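Local coordinates for protein taurocyamine kinase (Schistosoma mansoni, PDB 4WOD) that catalyses the reversible, magnesium-dependent transfer of a phosphate group between ATP and the guanidino compound taurocyamine, at residues A[511-514]-A[515-519]; A[141-144]-A[145-149]; A[290-293]-A[294-298]. The protein carries 4 engineered substitutions. One frame throughout, in Å; residues are numbered along the deposited sequence.

Contact 1: residues A[511-514]-A[515-519]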
ATOM      1  N   VAL A 511     -24.016 -11.483 -14.019  1.00 17.98           N
ATOM      2  CA  VAL A 511     -24.387 -12.904 -13.994  1.00 18.98           C
ATOM      3  C   VAL A 511     -24.772 -13.342 -12.587  1.00 19.26           C
ATOM      4  O   VAL A 511     -25.868 -13.875 -12.368  1.00 16.10           O
ATOM      5  CB  VAL A 511     -23.226 -13.823 -14.507  1.00 18.80           C
ATOM      6  CG1 VAL A 511     -23.460 -15.306 -14.137  1.00 16.69           C
ATOM      7  CG2 VAL A 511     -23.012 -13.661 -16.009  1.00 17.28           C
ATOM      8  N   ILE A 512     -23.874 -13.110 -11.633  1.00 18.30           N
ATOM      9  CA  ILE A 512     -24.044 -13.614 -10.268  1.00 17.38           C
ATOM     10  C   ILE A 512     -25.166 -12.883  -9.514  1.00 18.97           C
ATOM     11  O   ILE A 512     -25.999 -13.537  -8.862  1.00 17.97           O
ATOM     12  CB  ILE A 512     -22.716 -13.496  -9.452  1.00 13.45           C
ATOM     13  CG1 ILE A 512     -21.680 -14.498  -9.973  1.00 15.22           C
ATOM     14  CG2 ILE A 512     -22.967 -13.733  -7.988  1.00 15.32           C
ATOM     15  CD1 ILE A 512     -20.322 -14.363  -9.305  1.00 15.80           C
ATOM     16  N   SER A 513     -25.204 -11.549  -9.595  1.00 13.56           N
ATOM     17  CA  SER A 513     -26.209 -10.793  -8.819  1.00 17.34           C
ATOM     18  C   SER A 513     -27.616 -11.077  -9.357  1.00 19.22           C
ATOM     19  O   SER A 513     -28.572 -11.187  -8.585  1.00 19.30           O
ATOM     20  CB  SER A 513     -25.936  -9.289  -8.823  1.00 19.10           C
ATOM     21  OG  SER A 513     -26.071  -8.730 -10.119  1.00 20.29           O
ATOM     22  N   GLY A 514     -27.724 -11.223 -10.670  1.00 15.67           N
ATOM     23  CA  GLY A 514     -28.964 -11.663 -11.285  1.00 17.35           C
ATOM     24  C   GLY A 514     -29.501 -12.944 -10.667  1.00 13.79           C
ATOM     25  O   GLY A 514     -30.683 -13.030 -10.346  1.00 16.18           O
ATOM     26  N   ALA A 515     -28.641 -13.944 -10.492  1.00 13.67           N
ATOM     27  CA  ALA A 515     -29.046 -15.186  -9.826  1.00 14.41           C
ATOM     28  C   ALA A 515     -29.409 -14.938  -8.359  1.00 17.02           C
ATOM     29  O   ALA A 515     -30.424 -15.435  -7.871  1.00 15.87           O
ATOM     30  CB  ALA A 515     -27.937 -16.248  -9.924  1.00 13.77           C
ATOM     31  N   LEU A 516     -28.582 -14.175  -7.655  1.00 11.53           N
ATOM     32  CA  LEU A 516     -28.800 -13.946  -6.227  1.00 14.74           C
ATOM     33  C   LEU A 516     -30.097 -13.186  -5.948  1.00 14.27           C
ATOM     34  O   LEU A 516     -30.802 -13.492  -4.977  1.00 16.74           O
ATOM     35  CB  LEU A 516     -27.611 -13.193  -5.612  1.00 14.46           C
ATOM     36  CG  LEU A 516     -26.237 -13.884  -5.706  1.00 15.43           C
ATOM     37  CD1 LEU A 516     -25.145 -13.035  -5.048  1.00 14.55           C
ATOM     38  CD2 LEU A 516     -26.246 -15.288  -5.098  1.00 16.79           C
ATOM     39  N   LYS A 517     -30.425 -12.205  -6.788  1.00 14.87           N
ATOM     40  CA  LYS A 517     -31.656 -11.439  -6.594  1.00 17.68           C
ATOM     41  C   LYS A 517     -32.899 -12.295  -6.862  1.00 18.77           C
ATOM     42  O   LYS A 517     -34.017 -11.926  -6.484  1.00 17.38           O
ATOM     43  CB  LYS A 517     -31.682 -10.204  -7.501  1.00 16.21           C
ATOM     44  CG  LYS A 517     -30.593  -9.172  -7.233  1.00 15.93           C
ATOM     45  CD  LYS A 517     -30.576  -8.099  -8.330  1.00 18.94           C
ATOM     46  CE  LYS A 517     -29.478  -7.064  -8.106  1.00 23.48           C
ATOM     47  NZ  LYS A 517     -29.552  -5.946  -9.107  1.00 25.48           N
ATOM     48  N   GLY A 518     -32.719 -13.412  -7.562  1.00 14.16           N
ATOM     49  CA  GLY A 518     -33.844 -14.293  -7.826  1.00 17.06           C
ATOM     50  C   GLY A 518     -34.048 -15.397  -6.787  1.00 15.75           C
ATOM     51  O   GLY A 518     -35.013 -16.159  -6.894  1.00 16.33           O
ATOM     52  N   LEU A 519     -33.155 -15.498  -5.797  1.00 13.22           N
ATOM     53  CA  LEU A 519     -33.248 -16.576  -4.785  1.00 16.35           C
ATOM     54  C   LEU A 519     -34.487 -16.392  -3.946  1.00 16.70           C
ATOM     55  O   LEU A 519     -34.857 -15.268  -3.652  1.00 15.66           O
ATOM     56  CB  LEU A 519     -32.042 -16.604  -3.862  1.00 15.52           C
ATOM     57  CG  LEU A 519     -30.688 -16.968  -4.482  1.00 19.88           C
ATOM     58  CD1 LEU A 519     -29.584 -16.720  -3.461  1.00 17.29           C
ATOM     59  CD2 LEU A 519     -30.719 -18.422  -4.907  1.00 17.00           C
TER

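Contact 2: residues A[141-144]-A[145-149]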
ATOM      1  N   THR A 141      13.386  42.406   8.928  1.00 17.78           N
ATOM      2  CA  THR A 141      14.390  41.341   8.949  1.00 16.68           C
ATOM      3  C   THR A 141      14.250  40.396   7.744  1.00 16.20           C
ATOM      4  O   THR A 141      15.254  39.903   7.218  1.00 13.56           O
ATOM      5  CB  THR A 141      14.372  40.525  10.264  1.00 19.18           C
ATOM      6  OG1 THR A 141      13.083  39.934  10.470  1.00 18.04           O
ATOM      7  CG2 THR A 141      14.738  41.420  11.439  1.00 22.74           C
ATOM      8  N   ARG A 142      13.034  40.180   7.260  1.00 13.89           N
ATOM      9  CA  ARG A 142      12.896  39.351   6.073  1.00 14.89           C
ATOM     10  C   ARG A 142      13.596  40.003   4.871  1.00 17.02           C
ATOM     11  O   ARG A 142      14.249  39.310   4.073  1.00 16.86           O
ATOM     12  CB  ARG A 142      11.419  39.090   5.768  1.00 13.51           C
ATOM     13  CG  ARG A 142      11.184  38.115   4.627  1.00 13.87           C
ATOM     14  CD  ARG A 142       9.712  38.015   4.266  1.00 14.21           C
ATOM     15  NE  ARG A 142       8.902  37.368   5.297  1.00 19.13           N
ATOM     16  CZ  ARG A 142       8.161  38.005   6.201  1.00 19.90           C
ATOM     17  NH1 ARG A 142       8.123  39.337   6.224  1.00 17.19           N
ATOM     18  NH2 ARG A 142       7.445  37.307   7.085  1.00 17.68           N
ATOM     19  N   ILE A 143      13.487  41.330   4.758  1.00 12.62           N
ATOM     20  CA  ILE A 143      14.114  42.062   3.655  1.00 15.13           C
ATOM     21  C   ILE A 143      15.635  42.075   3.851  1.00 15.53           C
ATOM     22  O   ILE A 143      16.394  41.871   2.890  1.00 15.88           O
ATOM     23  CB  ILE A 143      13.547  43.514   3.537  1.00 15.89           C
ATOM     24  CG1 ILE A 143      12.077  43.463   3.092  1.00 17.21           C
ATOM     25  CG2 ILE A 143      14.370  44.369   2.565  1.00 15.37           C
ATOM     26  CD1 ILE A 143      11.298  44.714   3.399  1.00 17.28           C
ATOM     27  N   GLU A 144      16.087  42.292   5.085  1.00 14.93           N
ATOM     28  CA  GLU A 144      17.537  42.182   5.352  1.00 17.44           C
ATOM     29  C   GLU A 144      18.101  40.801   4.941  1.00 18.71           C
ATOM     30  O   GLU A 144      19.198  40.708   4.360  1.00 16.22           O
ATOM     31  CB  GLU A 144      17.843  42.461   6.826  1.00 18.22           C
ATOM     32  CG  GLU A 144      17.716  43.918   7.189  1.00 17.09           C
ATOM     33  CD  GLU A 144      18.053  44.185   8.634  1.00 22.56           C
ATOM     34  OE1 GLU A 144      19.115  44.789   8.893  1.00 20.61           O
ATOM     35  OE2 GLU A 144      17.266  43.773   9.515  1.00 20.79           O
ATOM     36  N   LEU A 145      17.337  39.741   5.221  1.00 20.23           N
ATOM     37  CA  LEU A 145      17.709  38.378   4.849  1.00 19.30           C
ATOM     38  C   LEU A 145      17.748  38.230   3.327  1.00 18.14           C
ATOM     39  O   LEU A 145      18.705  37.670   2.763  1.00 17.13           O
ATOM     40  CB  LEU A 145      16.730  37.369   5.482  1.00 15.63           C
ATOM     41  CG  LEU A 145      16.914  35.882   5.176  1.00 16.96           C
ATOM     42  CD1 LEU A 145      18.333  35.421   5.544  1.00 17.72           C
ATOM     43  CD2 LEU A 145      15.841  35.056   5.903  1.00 15.74           C
ATOM     44  N   GLU A 146      16.725  38.758   2.661  1.00 14.19           N
ATOM     45  CA  GLU A 146      16.682  38.753   1.198  1.00 21.22           C
ATOM     46  C   GLU A 146      17.914  39.447   0.611  1.00 19.63           C
ATOM     47  O   GLU A 146      18.557  38.905  -0.292  1.00 17.24           O
ATOM     48  CB  GLU A 146      15.403  39.420   0.678  1.00 17.71           C
ATOM     49  CG  GLU A 146      15.292  39.412  -0.843  1.00 19.62           C
ATOM     50  CD  GLU A 146      14.324  40.459  -1.387  1.00 21.45           C
ATOM     51  OE1 GLU A 146      13.836  41.304  -0.603  1.00 22.23           O
ATOM     52  OE2 GLU A 146      14.023  40.415  -2.603  1.00 25.38           O
ATOM     53  N   ASN A 147      18.247  40.627   1.143  1.00 17.76           N
ATOM     54  CA  ASN A 147      19.409  41.382   0.669  1.00 19.58           C
ATOM     55  C   ASN A 147      20.703  40.593   0.852  1.00 20.38           C
ATOM     56  O   ASN A 147      21.534  40.522  -0.059  1.00 22.05           O
ATOM     57  CB  ASN A 147      19.541  42.729   1.398  1.00 21.11           C
ATOM     58  CG  ASN A 147      18.427  43.718   1.046  1.00 19.85           C
ATOM     59  OD1 ASN A 147      17.774  43.608   0.015  1.00 21.49           O
ATOM     60  ND2 ASN A 147      18.206  44.680   1.926  1.00 20.15           N
ATOM     61  N   LYS A 148      20.867  40.020   2.041  1.00 18.03           N
ATOM     62  CA  LYS A 148      22.009  39.177   2.358  1.00 18.38           C
ATOM     63  C   LYS A 148      22.127  38.044   1.341  1.00 20.99           C
ATOM     64  O   LYS A 148      23.210  37.768   0.799  1.00 17.99           O
ATOM     65  CB  LYS A 148      21.863  38.617   3.776  1.00 20.17           C
ATOM     66  CG  LYS A 148      23.129  38.026   4.385  1.00 19.64           C
ATOM     67  CD  LYS A 148      22.783  37.318   5.714  1.00 20.53           C
ATOM     68  CE  LYS A 148      23.954  37.298   6.666  1.00 28.75           C
ATOM     69  NZ  LYS A 148      24.132  38.621   7.349  1.00 32.21           N
ATOM     70  N   ILE A 149      20.993  37.409   1.049  1.00 16.36           N
ATOM     71  CA  ILE A 149      21.005  36.290   0.109  1.00 16.86           C
ATOM     72  C   ILE A 149      21.223  36.723  -1.351  1.00 19.10           C
ATOM     73  O   ILE A 149      22.017  36.092  -2.076  1.00 19.79           O
ATOM     74  CB  ILE A 149      19.698  35.465   0.219  1.00 15.62           C
ATOM     75  CG1 ILE A 149      19.647  34.782   1.590  1.00 17.10           C
ATOM     76  CG2 ILE A 149      19.671  34.397  -0.856  1.00 18.34           C
ATOM     77  CD1 ILE A 149      18.297  34.161   1.968  1.00 15.93           C
TER

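Contact 3: residues A[290-293]-A[294-298]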
ATOM      1  N   LEU A 290       0.847  -1.617 -11.121  1.00 21.17           N
ATOM      2  CA  LEU A 290       0.994  -2.793 -10.274  1.00 25.38           C
ATOM      3  C   LEU A 290       0.273  -2.512  -8.958  1.00 26.57           C
ATOM      4  O   LEU A 290       0.215  -1.364  -8.521  1.00 24.24           O
ATOM      5  CB  LEU A 290       2.467  -3.138 -10.045  1.00 21.97           C
ATOM      6  CG  LEU A 290       3.173  -3.631 -11.324  1.00 18.57           C
ATOM      7  CD1 LEU A 290       4.656  -3.705 -11.128  1.00 17.71           C
ATOM      8  CD2 LEU A 290       2.622  -4.996 -11.754  1.00 21.85           C
ATOM      9  N   PRO A 291      -0.316  -3.553  -8.351  1.00 28.29           N
ATOM     10  CA  PRO A 291      -1.088  -3.333  -7.120  1.00 25.12           C
ATOM     11  C   PRO A 291      -0.241  -2.791  -5.976  1.00 28.28           C
ATOM     12  O   PRO A 291      -0.721  -1.949  -5.205  1.00 27.00           O
ATOM     13  CB  PRO A 291      -1.626  -4.724  -6.798  1.00 23.95           C
ATOM     14  CG  PRO A 291      -1.757  -5.374  -8.139  1.00 26.21           C
ATOM     15  CD  PRO A 291      -0.545  -4.896  -8.911  1.00 18.09           C
ATOM     16  N   ASN A 292       1.004  -3.247  -5.885  1.00 19.40           N
ATOM     17  CA  ASN A 292       1.914  -2.786  -4.858  1.00 19.88           C
ATOM     18  C   ASN A 292       2.997  -1.816  -5.376  1.00 18.37           C
ATOM     19  O   ASN A 292       4.114  -1.800  -4.850  1.00 21.06           O
ATOM     20  CB  ASN A 292       2.577  -3.992  -4.179  1.00 19.59           C
ATOM     21  CG  ASN A 292       3.298  -4.887  -5.165  1.00 21.22           C
ATOM     22  OD1 ASN A 292       2.968  -4.903  -6.352  1.00 23.40           O
ATOM     23  ND2 ASN A 292       4.293  -5.632  -4.682  1.00 19.47           N
ATOM     24  N   PHE A 293       2.655  -1.025  -6.393  1.00 21.28           N
ATOM     25  CA  PHE A 293       3.524   0.036  -6.940  1.00 19.96           C
ATOM     26  C   PHE A 293       4.236   0.833  -5.848  1.00 22.23           C
ATOM     27  O   PHE A 293       5.461   0.890  -5.812  1.00 21.00           O
ATOM     28  CB  PHE A 293       2.690   0.979  -7.827  1.00 20.13           C
ATOM     29  CG  PHE A 293       3.412   2.245  -8.267  1.00 23.12           C
ATOM     30  CD1 PHE A 293       4.593   2.184  -8.992  1.00 23.51           C
ATOM     31  CD2 PHE A 293       2.863   3.503  -7.999  1.00 22.61           C
ATOM     32  CE1 PHE A 293       5.234   3.355  -9.410  1.00 21.47           C
ATOM     33  CE2 PHE A 293       3.491   4.670  -8.417  1.00 23.85           C
ATOM     34  CZ  PHE A 293       4.681   4.595  -9.123  1.00 23.98           C
ATOM     35  N   LYS A 294       3.469   1.426  -4.938  1.00 21.85           N
ATOM     36  CA  LYS A 294       4.060   2.178  -3.822  1.00 22.84           C
ATOM     37  C   LYS A 294       5.081   1.361  -3.019  1.00 21.35           C
ATOM     38  O   LYS A 294       6.176   1.854  -2.710  1.00 22.04           O
ATOM     39  CB  LYS A 294       2.961   2.690  -2.883  1.00 25.82           C
ATOM     40  CG  LYS A 294       1.983   3.661  -3.542  1.00 30.76           C
ATOM     41  CD  LYS A 294       2.661   4.974  -3.901  1.00 38.06           C
ATOM     42  CE  LYS A 294       1.710   5.966  -4.584  1.00 42.81           C
ATOM     43  NZ  LYS A 294       0.609   6.443  -3.699  1.00 52.84           N
ATOM     44  N   GLU A 295       4.739   0.121  -2.685  1.00 17.52           N
ATOM     45  CA  GLU A 295       5.615  -0.697  -1.866  1.00 19.00           C
ATOM     46  C   GLU A 295       6.875  -1.024  -2.649  1.00 21.89           C
ATOM     47  O   GLU A 295       7.972  -1.027  -2.087  1.00 23.87           O
ATOM     48  CB  GLU A 295       4.912  -1.981  -1.405  1.00 21.43           C
ATOM     49  CG  GLU A 295       3.758  -1.760  -0.394  1.00 24.23           C
ATOM     50  CD  GLU A 295       2.524  -1.058  -0.999  1.00 34.74           C
ATOM     51  OE1 GLU A 295       2.382  -1.023  -2.246  1.00 30.28           O
ATOM     52  OE2 GLU A 295       1.692  -0.525  -0.222  1.00 37.34           O
ATOM     53  N   ILE A 296       6.709  -1.280  -3.947  1.00 21.30           N
ATOM     54  CA  ILE A 296       7.843  -1.572  -4.826  1.00 20.46           C
ATOM     55  C   ILE A 296       8.833  -0.408  -4.817  1.00 19.36           C
ATOM     56  O   ILE A 296      10.038  -0.611  -4.628  1.00 19.68           O
ATOM     57  CB  ILE A 296       7.390  -1.858  -6.266  1.00 19.88           C
ATOM     58  CG1 ILE A 296       6.528  -3.124  -6.305  1.00 23.49           C
ATOM     59  CG2 ILE A 296       8.604  -2.024  -7.190  1.00 18.56           C
ATOM     60  CD1 ILE A 296       6.151  -3.568  -7.697  1.00 19.24           C
ATOM     61  N   CYS A 297       8.316   0.810  -4.976  1.00 19.25           N
ATOM     62  CA  CYS A 297       9.164   2.015  -4.894  1.00 21.61           C
ATOM     63  C   CYS A 297       9.881   2.143  -3.552  1.00 18.44           C
ATOM     64  O   CYS A 297      11.112   2.269  -3.503  1.00 17.48           O
ATOM     65  CB  CYS A 297       8.343   3.287  -5.150  1.00 20.94           C
ATOM     66  SG  CYS A 297       7.626   3.451  -6.801  1.00 24.12           S
ATOM     67  N   GLU A 298       9.116   2.133  -2.461  1.00 21.09           N
ATOM     68  CA  GLU A 298       9.692   2.229  -1.133  1.00 21.46           C
ATOM     69  C   GLU A 298      10.790   1.186  -0.901  1.00 23.23           C
ATOM     70  O   GLU A 298      11.795   1.473  -0.250  1.00 21.13           O
ATOM     71  CB  GLU A 298       8.603   2.084  -0.068  1.00 27.68           C
ATOM     72  CG  GLU A 298       9.156   1.729   1.303  1.00 33.66           C
ATOM     73  CD  GLU A 298       8.079   1.649   2.367  1.00 44.82           C
ATOM     74  OE1 GLU A 298       6.975   1.137   2.055  1.00 42.91           O
ATOM     75  OE2 GLU A 298       8.342   2.096   3.511  1.00 47.35           O
TER
HETATM   76  O   HOH W   1       0.528   0.641  -4.172  1.00 27.72           O

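Contact 1: residues A[511-514]-A[515-519]
Ile512 O and Leu516 N, 2.9 Å apart, form one of two firm i to i+4 bonds in this part of the amphipathic alpha-helix 502-517 of the second catalytic domain. The other joins Lys517 N to Ser513 O at 2.8 Å with an N-H...O angle of 162°. The bonds before and after this pair are weak: Ala515 N to Val511 O spans 3.3 Å, and Gly518 N to Gly514 O is longer still at 3.5 Å.

On the buried side Ile512 and Leu516 lie next to each other and point the same way. Ile512 holds CG2 anti to its own backbone N (chi1 -70° for CG1), and this methyl meets Leu516 CD1 at 3.7 Å. Branched aliphatic residues suit the face, because both press on Val582 of strand 578-582, and Leu516 also reaches Phe571 and Ile613. Small Ala515 fits where the helix passes Ser616 and Met617.

Ser513 is buried too, and its hydroxyl is satisfied one turn back by the carbonyl of Glu509. Lys517, by contrast, is exposed, as suits its charge; it stretches out fully beyond CG and runs back beside the preceding turn. Its methylenes cover a backbone carbonyl, with Lys517 CG 3.2 Å from Ser513 O, and farther along Lys517 CE passes 4.2 Å from Ser513 CB.

Contact 2: residues A[141-144]-A[145-149]
Asn147 N donates to Ile143 O at 2.8 Å with an N-H...O angle of 165°, the shortest of four main-chain bonds that each run from an N-H to the carbonyl four residues earlier. Leu145 N reaches Thr141 O, Glu146 N reaches Arg142 O and Lys148 N reaches Glu144 O, each at 2.9 Å. This is regular alpha-helix within helix 139-154.

The charged and polar ends look beyond the segments. Arg142 and Glu146 are buried: Asp200 gives Arg142 NH1 a salt-bridge partner, and the hydroxyl of Tyr164 gives Glu146 OE2 a hydrogen bond. Thr141 OG1 is bonded to the backbone N of Thr138 near the helix start.

Between the side chains the packing is light. Ile143 and Asn147 lie side by side and point the same way, one turn apart, and Ile143 CG2 comes 3.9 Å from Asn147 ND2. Asn147 CG sits beside its backbone N, anti to the carbonyl carbon (chi1 -68°), which brings the amide back over the preceding turn, where CG lies 3.3 Å from Ile143 O. Lys148 CB rests 3.4 Å from Glu144 O; the long, flexible side chains of Glu144 and Lys148 suit the exposed face.

Leu145 supplies apolar bulk on the inner side, against Val128, Asn220 and His224. Together with Glu146 and Ile149, which both lean on Ile219 of strand 215-219, it seats the helix against the large antiparallel sheet of the first catalytic domain.

Contact 3: residues A[290-293]-A[294-298]
Phe293 sets its ring carbon CG anti to the backbone N (chi1 170°), while Cys297 turns SG back beside its own N (chi1 -64°), and the two side chains meet one turn apart at the start of helix 293-299. The sulfur lies obliquely 4.0 Å from the ring centroid, a sulfur-aromatic contact in which CE1 is the nearest ring atom. A flat aromatic and a small, polarisable thiol fit this buried place, where both touch Pro304 of strand 302-306 and the ring meets Tyr319 edge-to-face.

A type I turn from Leu290 to Phe293 leads into the helix, with Asn292 at the N-cap position. Its side chain makes no capping bond; OD1 instead accepts from Arg414 of helix 409-418, in the second repeat. The main chain starts the helix: Ile296 N donates to Asn292 O at 2.8 Å, and Cys297 N to Phe293 O at 3.0 Å.

Ile296, also buried, packs on the turn and on Arg414 and Tyr418 of helix 409-418. Its CG1 passes 3.7 Å from Asn292 ND2, and CD1 meets Leu290 CD1 at 3.7 Å, the two side chains crossing at about a right angle.

Glu295 folds its carboxylate back to the turn. There one water accepts from Lys294 N at 3.1 Å and donates to both Pro291 O and Glu295 OE1.

All three contacts are local, made within or at the start of a helix, but their surroundings differ. Contacts 1 and 2 occupy equivalent helices, 502-517 and 139-154, which pack on the corresponding antiparallel sheets of the two repeats; their centres are 72 Å apart, on opposite sides of the chain's centre. Both are partly buried and put aliphatic groups against the sheet; contact 2 in addition buries Arg142 and Glu146, which have charged or polar partners outside, while the buried polar group of contact 1 is a serine hydroxyl. Contact 3, mostly buried, its centre about 7 Å from the centre of the chain, adds sulfur-aromatic and water-mediated chemistry, and its side chains touch elements of the second repeat.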